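PDB 2EAB: alpha-fucosidase, which probably releases alpha-1,2-linked L-fucose from glycans by hydrolysis, the chain being the catalytic part of a longer bifidobacterial protein. Local coordinates for residues Ala329-Ser341 / Asp807-Ala819. Numbering follows the deposited sequence.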
loop_
_atom_site.group_PDB
_atom_site.type_symbol
_atom_site.label_atom_id
_atom_site.label_comp_id
_atom_site.label_asym_id
_atom_site.label_seq_id
_atom_site.Cartn_x
_atom_site.Cartn_y
_atom_site.Cartn_z
ATOM N N ALA A 329 10.025 3.986 -17.696
ATOM C CA ALA A 329 9.262 5.232 -17.796
ATOM C C ALA A 329 8.719 5.652 -16.432
ATOM O O ALA A 329 8.708 6.845 -16.107
ATOM C CB ALA A 329 8.133 5.100 -18.798
ATOM N N ILE A 330 8.278 4.679 -15.637
ATOM C CA ILE A 330 7.804 4.960 -14.284
ATOM C C ILE A 330 8.965 4.998 -13.290
ATOM O O ILE A 330 9.074 5.921 -12.481
ATOM C CB ILE A 330 6.759 3.923 -13.805
ATOM C CG1 ILE A 330 5.579 3.853 -14.780
ATOM C CG2 ILE A 330 6.281 4.261 -12.391
ATOM C CD1 ILE A 330 4.754 2.579 -14.662
ATOM N N TYR A 331 9.831 3.989 -13.349
ATOM C CA TYR A 331 10.892 3.860 -12.359
ATOM C C TYR A 331 11.839 5.058 -12.358
ATOM O O TYR A 331 12.247 5.524 -11.301
ATOM C CB TYR A 331 11.674 2.556 -12.553
ATOM C CG TYR A 331 12.719 2.337 -11.486
ATOM C CD1 TYR A 331 12.391 1.733 -10.268
ATOM C CD2 TYR A 331 14.034 2.763 -11.680
ATOM C CE1 TYR A 331 13.343 1.550 -9.281
ATOM C CE2 TYR A 331 14.996 2.581 -10.699
ATOM C CZ TYR A 331 14.648 1.971 -9.501
ATOM O OH TYR A 331 15.583 1.785 -8.510
ATOM N N ASP A 332 12.191 5.546 -13.545
ATOM C CA ASP A 332 13.196 6.603 -13.641
ATOM C C ASP A 332 12.670 8.018 -13.364
ATOM O O ASP A 332 13.429 8.984 -13.454
ATOM C CB ASP A 332 13.949 6.524 -14.977
ATOM C CG ASP A 332 14.934 5.360 -15.026
ATOM O OD1 ASP A 332 15.436 4.944 -13.957
ATOM O OD2 ASP A 332 15.221 4.875 -16.143
ATOM N N ARG A 333 11.394 8.141 -12.991
ATOM C CA ARG A 333 10.815 9.453 -12.673
ATOM C C ARG A 333 11.457 10.095 -11.448
ATOM O O ARG A 333 11.519 11.321 -11.352
ATOM C CB ARG A 333 9.311 9.341 -12.444
ATOM C CG ARG A 333 8.513 9.027 -13.685
ATOM C CD ARG A 333 7.082 8.753 -13.312
ATOM N NE ARG A 333 6.263 8.409 -14.467
ATOM C CZ ARG A 333 4.973 8.096 -14.397
ATOM N NH1 ARG A 333 4.345 8.084 -13.228
ATOM N NH2 ARG A 333 4.303 7.795 -15.501
ATOM N N VAL A 334 11.917 9.263 -10.518
ATOM C CA VAL A 334 12.511 9.730 -9.279
ATOM C C VAL A 334 13.977 9.324 -9.234
ATOM O O VAL A 334 14.324 8.177 -9.515
ATOM C CB VAL A 334 11.760 9.169 -8.035
ATOM C CG1 VAL A 334 12.494 9.514 -6.741
ATOM C CG2 VAL A 334 10.337 9.702 -7.987
ATOM N N LYS A 335 14.832 10.279 -8.885
ATOM C CA LYS A 335 16.239 10.001 -8.630
ATOM C C LYS A 335 16.600 10.563 -7.270
ATOM O O LYS A 335 16.092 11.612 -6.871
ATOM C CB LYS A 335 17.122 10.621 -9.715
ATOM C CG LYS A 335 16.876 10.071 -11.115
ATOM C CD LYS A 335 17.361 8.630 -11.223
ATOM C CE LYS A 335 16.799 7.931 -12.443
ATOM N NZ LYS A 335 17.394 6.571 -12.588
ATOM N N ILE A 336 17.469 9.862 -6.555
ATOM C CA ILE A 336 17.885 10.298 -5.232
ATOM C C ILE A 336 19.371 10.012 -5.036
ATOM O O ILE A 336 19.839 8.895 -5.283
ATOM C CB ILE A 336 17.002 9.679 -4.101
ATOM C CG1 ILE A 336 17.386 10.262 -2.735
ATOM C CG2 ILE A 336 17.050 8.139 -4.119
ATOM C CD1 ILE A 336 16.388 9.970 -1.628
ATOM N N ASP A 337 20.105 11.044 -4.630
ATOM C CA ASP A 337 21.542 10.929 -4.398
ATOM C C ASP A 337 21.882 11.411 -3.000
ATOM O O ASP A 337 21.846 12.612 -2.713
ATOM C CB ASP A 337 22.342 11.718 -5.448
ATOM C CG ASP A 337 23.835 11.380 -5.437
ATOM O OD1 ASP A 337 24.304 10.639 -4.544
ATOM O OD2 ASP A 337 24.545 11.867 -6.342
ATOM N N LEU A 338 22.206 10.459 -2.135
ATOM C CA LEU A 338 22.625 10.757 -0.775
ATOM C C LEU A 338 24.098 10.428 -0.554
ATOM O O LEU A 338 24.575 10.442 0.580
ATOM C CB LEU A 338 21.759 9.994 0.232
ATOM C CG LEU A 338 20.252 10.254 0.220
ATOM C CD1 LEU A 338 19.586 9.421 1.301
ATOM C CD2 LEU A 338 19.936 11.739 0.400
ATOM N N GLY A 339 24.808 10.139 -1.642
ATOM C CA GLY A 339 26.225 9.776 -1.573
ATOM C C GLY A 339 26.457 8.278 -1.526
ATOM O O GLY A 339 27.527 7.822 -1.106
ATOM N N GLN A 340 25.463 7.513 -1.975
ATOM C CA GLN A 340 25.519 6.055 -1.912
ATOM C C GLN A 340 26.542 5.438 -2.852
ATOM O O GLN A 340 26.801 5.954 -3.940
ATOM C CB GLN A 340 24.144 5.447 -2.217
ATOM C CG GLN A 340 23.601 5.740 -3.614
ATOM C CD GLN A 340 22.672 6.942 -3.651
ATOM O OE1 GLN A 340 22.708 7.799 -2.770
ATOM N NE2 GLN A 340 21.826 7.001 -4.674
ATOM N N SER A 341 27.089 4.308 -2.414
ATOM C CA SER A 341 27.747 3.360 -3.296
ATOM C C SER A 341 26.678 2.567 -4.053
ATOM O O SER A 341 25.474 2.730 -3.813
ATOM C CB SER A 341 28.652 2.419 -2.492
ATOM O OG SER A 341 27.988 1.891 -1.357
ATOM N N ASP A 807 20.097 15.162 10.101
ATOM C CA ASP A 807 21.477 15.646 10.149
ATOM C C ASP A 807 22.440 14.638 9.511
ATOM O O ASP A 807 23.506 15.019 9.022
ATOM C CB ASP A 807 21.905 15.954 11.589
ATOM C CG ASP A 807 21.131 17.112 12.207
ATOM O OD1 ASP A 807 20.480 17.887 11.474
ATOM O OD2 ASP A 807 21.176 17.250 13.448
ATOM N N ALA A 808 22.050 13.362 9.503
ATOM C CA ALA A 808 22.834 12.293 8.880
ATOM C C ALA A 808 23.007 12.484 7.369
ATOM O O ALA A 808 23.956 11.960 6.778
ATOM C CB ALA A 808 22.202 10.935 9.172
ATOM N N TRP A 809 22.085 13.219 6.749
ATOM C CA TRP A 809 22.151 13.499 5.319
ATOM C C TRP A 809 22.486 14.977 5.111
ATOM O O TRP A 809 21.621 15.780 4.760
ATOM C CB TRP A 809 20.831 13.142 4.622
ATOM C CG TRP A 809 20.357 11.716 4.795
ATOM C CD1 TRP A 809 21.089 10.632 5.207
ATOM C CD2 TRP A 809 19.047 11.224 4.505
ATOM N NE1 TRP A 809 20.302 9.500 5.214
ATOM C CE2 TRP A 809 19.045 9.837 4.785
ATOM C CE3 TRP A 809 17.871 11.821 4.034
ATOM C CZ2 TRP A 809 17.906 9.041 4.615
ATOM C CZ3 TRP A 809 16.741 11.031 3.869
ATOM C CH2 TRP A 809 16.769 9.654 4.158
ATOM N N ALA A 810 23.754 15.326 5.331
ATOM C CA ALA A 810 24.199 16.723 5.298
ATOM C C ALA A 810 24.053 17.359 3.918
ATOM O O ALA A 810 23.758 18.549 3.795
ATOM C CB ALA A 810 25.641 16.830 5.783
ATOM N N GLY A 811 24.265 16.553 2.886
ATOM C CA GLY A 811 24.151 17.003 1.508
ATOM C C GLY A 811 23.504 15.939 0.652
ATOM O O GLY A 811 23.558 14.750 0.966
ATOM N N GLY A 812 22.884 16.366 -0.437
ATOM C CA GLY A 812 22.241 15.429 -1.336
ATOM C C GLY A 812 21.345 16.118 -2.330
ATOM O O GLY A 812 21.277 17.352 -2.385
ATOM N N SER A 813 20.666 15.311 -3.131
ATOM C CA SER A 813 19.675 15.811 -4.060
ATOM C C SER A 813 18.615 14.755 -4.293
ATOM O O SER A 813 18.853 13.554 -4.117
ATOM C CB SER A 813 20.316 16.240 -5.385
ATOM O OG SER A 813 20.880 15.138 -6.055
ATOM N N VAL A 814 17.432 15.224 -4.668
ATOM C CA VAL A 814 16.332 14.368 -5.076
ATOM C C VAL A 814 15.613 15.074 -6.221
ATOM O O VAL A 814 15.570 16.310 -6.267
ATOM C CB VAL A 814 15.380 14.055 -3.884
ATOM C CG1 VAL A 814 14.658 15.312 -3.389
ATOM C CG2 VAL A 814 14.378 12.951 -4.242
ATOM N N SER A 815 15.082 14.296 -7.155
ATOM C CA SER A 815 14.313 14.855 -8.250
ATOM C C SER A 815 13.111 13.976 -8.521
ATOM O O SER A 815 13.168 12.754 -8.342
ATOM C CB SER A 815 15.174 15.004 -9.510
ATOM O OG SER A 815 15.655 13.753 -9.962
ATOM N N GLY A 816 12.017 14.607 -8.933
ATOM C CA GLY A 816 10.857 13.869 -9.401
ATOM C C GLY A 816 9.788 13.544 -8.377
ATOM O O GLY A 816 8.852 12.815 -8.696
ATOM N N LEU A 817 9.913 14.055 -7.154
ATOM C CA LEU A 817 8.830 13.895 -6.179
ATOM C C LEU A 817 7.639 14.740 -6.605
ATOM O O LEU A 817 7.789 15.654 -7.421
ATOM C CB LEU A 817 9.288 14.284 -4.774
ATOM C CG LEU A 817 10.491 13.517 -4.223
ATOM C CD1 LEU A 817 10.753 13.925 -2.784
ATOM C CD2 LEU A 817 10.306 11.998 -4.321
ATOM N N VAL A 818 6.457 14.439 -6.072
ATOM C CA VAL A 818 5.262 15.185 -6.434
ATOM C C VAL A 818 4.620 15.756 -5.181
ATOM O O VAL A 818 4.496 15.064 -4.155
ATOM C CB VAL A 818 4.249 14.320 -7.235
ATOM C CG1 VAL A 818 3.114 15.181 -7.768
ATOM C CG2 VAL A 818 4.937 13.617 -8.391
ATOM N N ALA A 819 4.240 17.031 -5.278
ATOM C CA ALA A 819 3.508 17.733 -4.235
ATOM C C ALA A 819 2.053 17.915 -4.629
ATOM O O ALA A 819 1.714 18.012 -5.815
ATOM C CB ALA A 819 4.147 19.087 -3.970
HETATM O O HOH W 1 13.902 12.721 -11.670
HETATM O O HOH W 2 23.563 15.065 -5.815
HETATM O O HOH W 3 23.735 12.314 2.432
#
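Strand 335-337 pairs antiparallel with strand 812-819, adding an outermost strand to the C-terminal beta sheet from the loop that follows helix 316-331. Lys335 and Ser815 form one hydrogen-bonded pair, Ser815 N reaching Lys335 O at 2.9 Å; Asp337 and Ser813 form the next, where Asp337 N points almost straight at Ser813 O (2.9 Å, 177° at the hydrogen). Between them lies the non-hydrogen-bonded pair Ile336 and Val814. Val814 CG2, set opposite the backbone N about the CA-CB bond, passes 3.4 Å from Lys335 O and approaches Ile336 CB, and both side chains rest on Leu780 of helix 767-780. On the same buried side, Val334 CG1 meets Leu817 CD2 at 4.1 Å. The edge strand thus comes from the family 95 catalytic region, far earlier in the chain, and stitches it to the C-terminal sheet. Gly816 opens a G1 beta bulge with Leu817, both facing Val825 of the neighbouring strand; a CB on Gly816 would run into Arg333 O. The other face, carrying Lys335, Asp337, Ser813 and Ser815, is more polar: one water joins Ser815 OG to Arg333 O, and Lys335 bends at chi2 (-70°) toward its salt-bridge partner Asp332. Beyond Asp337, whose OD1 accepts from Gly339 N in an Asx turn, Leu338 lays CD1 over the face of the Trp809 six-membered ring, 3.6 Å from its centroid and 14° off the normal, a CH-pi contact. The indole NE1 bonds to Glu372 of helix 365-386, a bond likely to restrain the ring's turn. An alanine in place of Trp809 would remove that face and is likely to leave Leu338 CD1 over a gap and Glu372 without its indole donor. Nearby, a second water donates to both Leu338 O and Gly811 O, just past the last direct bond.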